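Local coordinates for cyanuric acid amidohydrolase (Azorhizobium caulinodans, PDB 4NQ3), which hydrolyses the s-triazine ring of cyanuric acid to 1-carboxybiuret, a step in the breakdown of herbicides such as atrazine, at residues 163-168 against 176-181; 155-160 against 189-194. All coordinates share one frame; numbering follows the deposited sequence.

Both interactions belong to the second of the three repeating units, and their centres lie about 15 Å apart. Along the chain the order is 155-160, 163-168, 176-181 and 189-194, so interaction 1 falls within the connection whose two ends meet in interaction 2. Strand 150-157 runs on into helix 162-170, and helix 180-199 serves both contacts, giving its start to interaction 1 and its middle to interaction 2. A probable hydrogen bond from R164 NH1 to L159 O (3.0 Å) joins them directly, and V165 CG2 lies 4.1 Å from L160 CD1. Interaction 2 packs behind the strand carrying the catalytic K156, whereas interaction 1 lies farther out, where other subunits approach.

Interaction 1: 163-168 against 176-181; sequences MRVKEA and ATSDTL. With BR8 (barbituric acid), chain J; SO4 (sulfate ion), chain H.
V165 reaches from helix 163-168 onto the backbone of 177-178. Its CG2 methyl meets T177 O at 3.8 Å and S178 CA at 4.2 Å. With CG1 anti to the backbone N (chi1 162°), the two methyls spread along the partner segment, and CG1 comes to 4.2 Å from S178 OG. A short branched side chain suits this buried position, since no hydrogen bond crosses the contact and the methyls do the covering. T177 turns its side chain the other way. Its hydroxyl closes an ST turn by accepting from D179 N at 3.1 Å, while T177 O is hydrogen-bonded by T175 OG1. D179, whose N closes this turn, is itself the N-cap of helix 180-199: OD1 accepts a weak bond from L181 N and a hydrogen bond from K182 N. On its outer side this turn carries a barbituric acid bound apart from the active site, with T177 CB 3.7 Å from ring atom C5; the T177 side chain is about 14 Å from the other bound barbituric acid. S178, small, polar and exposed, borders both V165 and this nearer ligand. R164 points its extended chain at a sulfate, probably from the crystallisation liquor; NE and NH2 each make a weak hydrogen bond to O3, which approaches the guanidinium obliquely, while O4 lies at its edge, in plane. NH1 donates to L159 O and NH2 also to I229 O, so replacing R164 by an alanine would probably leave both carbonyls without these donors and the sulfate without its guanidinium. T180 OG1 bonds to L302 O of the second subunit.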
loop_
_atom_site.group_PDB
_atom_site.type_symbol
_atom_site.label_atom_id
_atom_site.label_comp_id
_atom_site.label_asym_id
_atom_site.label_seq_id
_atom_site.Cartn_x
_atom_site.Cartn_y
_atom_site.Cartn_z
HETATM N N MSE A 163 -15.419 -10.232 11.329
HETATM C CA MSE A 163 -16.268 -10.335 12.515
HETATM C C MSE A 163 -17.720 -10.657 12.120
HETATM O O MSE A 163 -18.370 -11.510 12.725
HETATM C CB MSE A 163 -16.206 -9.046 13.335
HETATM C CG MSE A 163 -16.790 -9.142 14.746
HETATM SE SE MSE A 163 -16.129 -7.680 15.851
HETATM C CE MSE A 163 -16.328 -8.403 17.658
ATOM N N ARG A 164 -18.205 -9.997 11.077
ATOM C CA ARG A 164 -19.582 -10.154 10.646
ATOM C C ARG A 164 -19.845 -11.553 10.060
ATOM O O ARG A 164 -20.919 -12.134 10.246
ATOM C CB ARG A 164 -19.908 -9.068 9.624
ATOM C CG ARG A 164 -19.996 -7.706 10.224
ATOM C CD ARG A 164 -20.381 -6.668 9.209
ATOM N NE ARG A 164 -20.055 -5.341 9.720
ATOM C CZ ARG A 164 -20.252 -4.196 9.073
ATOM N NH1 ARG A 164 -20.782 -4.166 7.855
ATOM N NH2 ARG A 164 -19.888 -3.070 9.646
ATOM N N VAL A 165 -18.869 -12.079 9.337
ATOM C CA VAL A 165 -18.983 -13.420 8.786
ATOM C C VAL A 165 -19.066 -14.451 9.912
ATOM O O VAL A 165 -19.864 -15.389 9.857
ATOM C CB VAL A 165 -17.807 -13.758 7.873
ATOM C CG1 VAL A 165 -17.713 -15.262 7.676
ATOM C CG2 VAL A 165 -17.933 -13.008 6.544
ATOM N N LYS A 166 -18.214 -14.292 10.922
ATOM C CA LYS A 166 -18.221 -15.230 12.029
ATOM C C LYS A 166 -19.494 -15.062 12.861
ATOM O O LYS A 166 -19.981 -16.037 13.437
ATOM C CB LYS A 166 -16.957 -15.072 12.892
ATOM C CG LYS A 166 -15.671 -15.568 12.223
ATOM C CD LYS A 166 -15.760 -17.062 11.870
ATOM C CE LYS A 166 -14.716 -17.490 10.810
ATOM N NZ LYS A 166 -14.661 -18.977 10.531
ATOM N N GLU A 167 -20.066 -13.855 12.894
ATOM C CA GLU A 167 -21.349 -13.668 13.593
ATOM C C GLU A 167 -22.428 -14.474 12.904
ATOM O O GLU A 167 -23.211 -15.155 13.553
ATOM C CB GLU A 167 -21.787 -12.199 13.650
ATOM C CG GLU A 167 -20.934 -11.304 14.561
ATOM C CD GLU A 167 -21.412 -9.844 14.609
ATOM O OE1 GLU A 167 -22.653 -9.627 14.548
ATOM O OE2 GLU A 167 -20.544 -8.928 14.691
ATOM N N ALA A 168 -22.422 -14.427 11.582
ATOM C CA ALA A 168 -23.415 -15.107 10.785
ATOM C C ALA A 168 -23.305 -16.615 10.933
ATOM O O ALA A 168 -24.307 -17.321 11.097
ATOM C CB ALA A 168 -23.265 -14.706 9.359
ATOM N N ALA A 176 -22.305 -15.168 1.504
ATOM C CA ALA A 176 -21.996 -15.487 0.114
ATOM C C ALA A 176 -20.482 -15.492 -0.134
ATOM O O ALA A 176 -20.001 -15.926 -1.177
ATOM C CB ALA A 176 -22.683 -14.512 -0.795
ATOM N N THR A 177 -19.735 -14.979 0.833
ATOM C CA THR A 177 -18.287 -14.949 0.739
ATOM C C THR A 177 -17.683 -14.793 2.109
ATOM O O THR A 177 -18.382 -14.441 3.063
ATOM C CB THR A 177 -17.785 -13.792 -0.147
ATOM O OG1 THR A 177 -16.394 -13.985 -0.430
ATOM C CG2 THR A 177 -17.926 -12.468 0.588
ATOM N N SER A 178 -16.383 -15.043 2.207
ATOM C CA SER A 178 -15.656 -14.710 3.421
ATOM C C SER A 178 -14.548 -13.705 3.102
ATOM O O SER A 178 -13.938 -13.160 4.016
ATOM C CB SER A 178 -15.067 -15.963 4.067
ATOM O OG SER A 178 -16.043 -16.986 4.191
ATOM N N ASP A 179 -14.313 -13.445 1.812
ATOM C CA ASP A 179 -13.366 -12.412 1.387
ATOM C C ASP A 179 -14.075 -11.058 1.536
ATOM O O ASP A 179 -15.107 -10.797 0.893
ATOM C CB ASP A 179 -12.876 -12.660 -0.065
ATOM C CG ASP A 179 -11.783 -11.647 -0.543
ATOM O OD1 ASP A 179 -11.793 -10.478 -0.101
ATOM O OD2 ASP A 179 -10.919 -12.012 -1.386
ATOM N N THR A 180 -13.530 -10.200 2.395
ATOM C CA THR A 180 -14.230 -8.969 2.721
ATOM C C THR A 180 -14.207 -8.027 1.512
ATOM O O THR A 180 -15.192 -7.370 1.227
ATOM C CB THR A 180 -13.641 -8.279 3.993
ATOM O OG1 THR A 180 -12.268 -7.935 3.792
ATOM C CG2 THR A 180 -13.753 -9.196 5.211
ATOM N N LEU A 181 -13.119 -7.990 0.765
ATOM C CA LEU A 181 -13.078 -7.099 -0.388
ATOM C C LEU A 181 -14.032 -7.633 -1.455
ATOM O O LEU A 181 -14.656 -6.860 -2.177
ATOM C CB LEU A 181 -11.646 -6.958 -0.936
ATOM C CG LEU A 181 -11.395 -6.231 -2.265
ATOM C CD1 LEU A 181 -11.920 -4.854 -2.202
ATOM C CD2 LEU A 181 -9.934 -6.154 -2.612
HETATM N N1 BR8 J . -14.320 -16.203 -2.767
HETATM C C2 BR8 J . -13.496 -16.724 -1.798
HETATM O O2 BR8 J . -12.286 -16.625 -1.937
HETATM N N3 BR8 J . -14.019 -17.344 -0.684
HETATM C C4 BR8 J . -15.410 -17.459 -0.492
HETATM O O4 BR8 J . -15.782 -18.014 0.506
HETATM C C5 BR8 J . -16.476 -16.950 -1.483
HETATM C C6 BR8 J . -15.732 -16.275 -2.661
HETATM O O8 BR8 J . -16.385 -15.787 -3.564
HETATM S S SO4 H . -17.307 -4.641 12.499
HETATM O O1 SO4 H . -17.562 -3.369 13.186
HETATM O O2 SO4 H . -15.946 -5.153 12.737
HETATM O O3 SO4 H . -17.496 -4.353 11.084
HETATM O O4 SO4 H . -18.277 -5.664 12.917
#

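Interaction 2: 155-160 against 189-194; sequences VKCPLL and GASALG
S191, V155 and C157 make the whole of this contact, and its direct touches are van der Waals. V155 CG1 rests 4.0 Å from S191 CB, and C157 CB lies 3.6 Å from S191 OG, so the serine side chain meets two successive inward-facing residues of the strand. The torsion of C157 (chi1 54°) puts SG between its backbone N and carbonyl carbon, with the sulfur 4.1 Å from S191 OG. Valine and cysteine are compact, consistent with the helix lying close over the strand, and serine is the matching small residue on the helix.

The polar interactions point elsewhere. S191 OG is hydrogen-bonded to S187 O one turn back in its own helix, which satisfies this buried hydroxyl. K156, between V155 and C157, projects from the opposite face of the strand. There this catalytic lysine bonds through NZ to OG of the nucleophile S226 and to M78 O.

Backbone bonds from V155 and C157 go to the parallel strand 223-227 and the residue after it, and K156 pairs with E235 of the antiparallel strand 235-242. Helices 162-170 and 180-199 both lie in the connection between the parallel neighbours, a beta-alpha-beta crossover whose second helix packs here. S191 also touches C225 of strand 223-227, while Q127 and V131 of helix 125-141 pack beside it on the same layer.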
loop_
_atom_site.group_PDB
_atom_site.type_symbol
_atom_site.label_atom_id
_atom_site.label_comp_id
_atom_site.label_asym_id
_atom_site.label_seq_id
_atom_site.Cartn_x
_atom_site.Cartn_y
_atom_site.Cartn_z
ATOM N N VAL A 155 -26.727 4.076 -4.956
ATOM C CA VAL A 155 -27.048 3.236 -3.816
ATOM C C VAL A 155 -25.821 3.091 -2.923
ATOM O O VAL A 155 -24.719 2.833 -3.405
ATOM C CB VAL A 155 -27.550 1.845 -4.246
ATOM C CG1 VAL A 155 -27.560 0.870 -3.071
ATOM C CG2 VAL A 155 -28.915 1.969 -4.819
ATOM N N LYS A 156 -26.018 3.279 -1.622
ATOM C CA LYS A 156 -24.981 3.009 -0.648
ATOM C C LYS A 156 -25.311 1.674 -0.013
ATOM O O LYS A 156 -26.405 1.507 0.520
ATOM C CB LYS A 156 -24.925 4.102 0.404
ATOM C CG LYS A 156 -23.751 3.965 1.343
ATOM C CD LYS A 156 -22.510 4.372 0.653
ATOM C CE LYS A 156 -21.294 3.676 1.213
ATOM N NZ LYS A 156 -20.076 3.955 0.385
ATOM N N CYS A 157 -24.405 0.705 -0.101
ATOM C CA CYS A 157 -24.719 -0.630 0.414
ATOM C C CYS A 157 -23.660 -1.117 1.389
ATOM O O CYS A 157 -22.543 -0.616 1.394
ATOM C CB CYS A 157 -24.839 -1.631 -0.729
ATOM S SG CYS A 157 -23.346 -1.626 -1.773
ATOM N N PRO A 158 -23.991 -2.143 2.177
ATOM C CA PRO A 158 -23.099 -2.617 3.235
ATOM C C PRO A 158 -22.015 -3.524 2.699
ATOM O O PRO A 158 -21.896 -3.630 1.476
ATOM C CB PRO A 158 -24.049 -3.373 4.173
ATOM C CG PRO A 158 -25.127 -3.837 3.306
ATOM C CD PRO A 158 -25.322 -2.768 2.268
ATOM N N LEU A 159 -21.209 -4.108 3.591
ATOM C CA LEU A 159 -20.192 -5.086 3.209
ATOM C C LEU A 159 -19.972 -6.031 4.373
ATOM O O LEU A 159 -20.568 -5.856 5.432
ATOM C CB LEU A 159 -18.884 -4.398 2.813
ATOM C CG LEU A 159 -18.229 -3.473 3.857
ATOM C CD1 LEU A 159 -17.562 -4.266 4.975
ATOM C CD2 LEU A 159 -17.243 -2.546 3.210
ATOM N N LEU A 160 -19.093 -7.007 4.195
ATOM C CA LEU A 160 -18.777 -7.946 5.268
ATOM C C LEU A 160 -17.342 -7.790 5.794
ATOM O O LEU A 160 -16.383 -7.600 5.032
ATOM C CB LEU A 160 -18.981 -9.385 4.793
ATOM C CG LEU A 160 -20.392 -9.742 4.334
ATOM C CD1 LEU A 160 -20.455 -11.197 3.934
ATOM C CD2 LEU A 160 -21.384 -9.465 5.449
ATOM N N GLY A 189 -22.931 -5.446 -6.679
ATOM C CA GLY A 189 -23.538 -6.198 -7.758
ATOM C C GLY A 189 -24.999 -6.506 -7.514
ATOM O O GLY A 189 -25.831 -6.287 -8.401
ATOM N N ALA A 190 -25.313 -7.035 -6.330
ATOM C CA ALA A 190 -26.700 -7.335 -5.985
ATOM C C ALA A 190 -27.549 -6.071 -6.003
ATOM O O ALA A 190 -28.643 -6.058 -6.540
ATOM C CB ALA A 190 -26.791 -8.008 -4.656
ATOM N N SER A 191 -27.034 -4.999 -5.426
ATOM C CA SER A 191 -27.730 -3.723 -5.475
ATOM C C SER A 191 -27.966 -3.252 -6.905
ATOM O O SER A 191 -29.039 -2.753 -7.231
ATOM C CB SER A 191 -26.934 -2.666 -4.720
ATOM O OG SER A 191 -26.867 -3.019 -3.354
ATOM N N ALA A 192 -26.969 -3.408 -7.764
ATOM C CA ALA A 192 -27.111 -2.980 -9.144
ATOM C C ALA A 192 -28.229 -3.772 -9.846
ATOM O O ALA A 192 -29.051 -3.204 -10.565
ATOM C CB ALA A 192 -25.791 -3.139 -9.876
ATOM N N LEU A 193 -28.292 -5.078 -9.609
ATOM C CA LEU A 193 -29.337 -5.879 -10.239
ATOM C C LEU A 193 -30.692 -5.460 -9.704
ATOM O O LEU A 193 -31.688 -5.464 -10.423
ATOM C CB LEU A 193 -29.100 -7.362 -9.995
ATOM C CG LEU A 193 -27.937 -7.793 -10.874
ATOM C CD1 LEU A 193 -27.480 -9.210 -10.562
ATOM C CD2 LEU A 193 -28.322 -7.602 -12.326
ATOM N N GLY A 194 -30.721 -5.087 -8.427
ATOM C CA GLY A 194 -31.930 -4.571 -7.808
ATOM C C GLY A 194 -32.394 -3.312 -8.517
ATOM O O GLY A 194 -33.585 -3.182 -8.827
#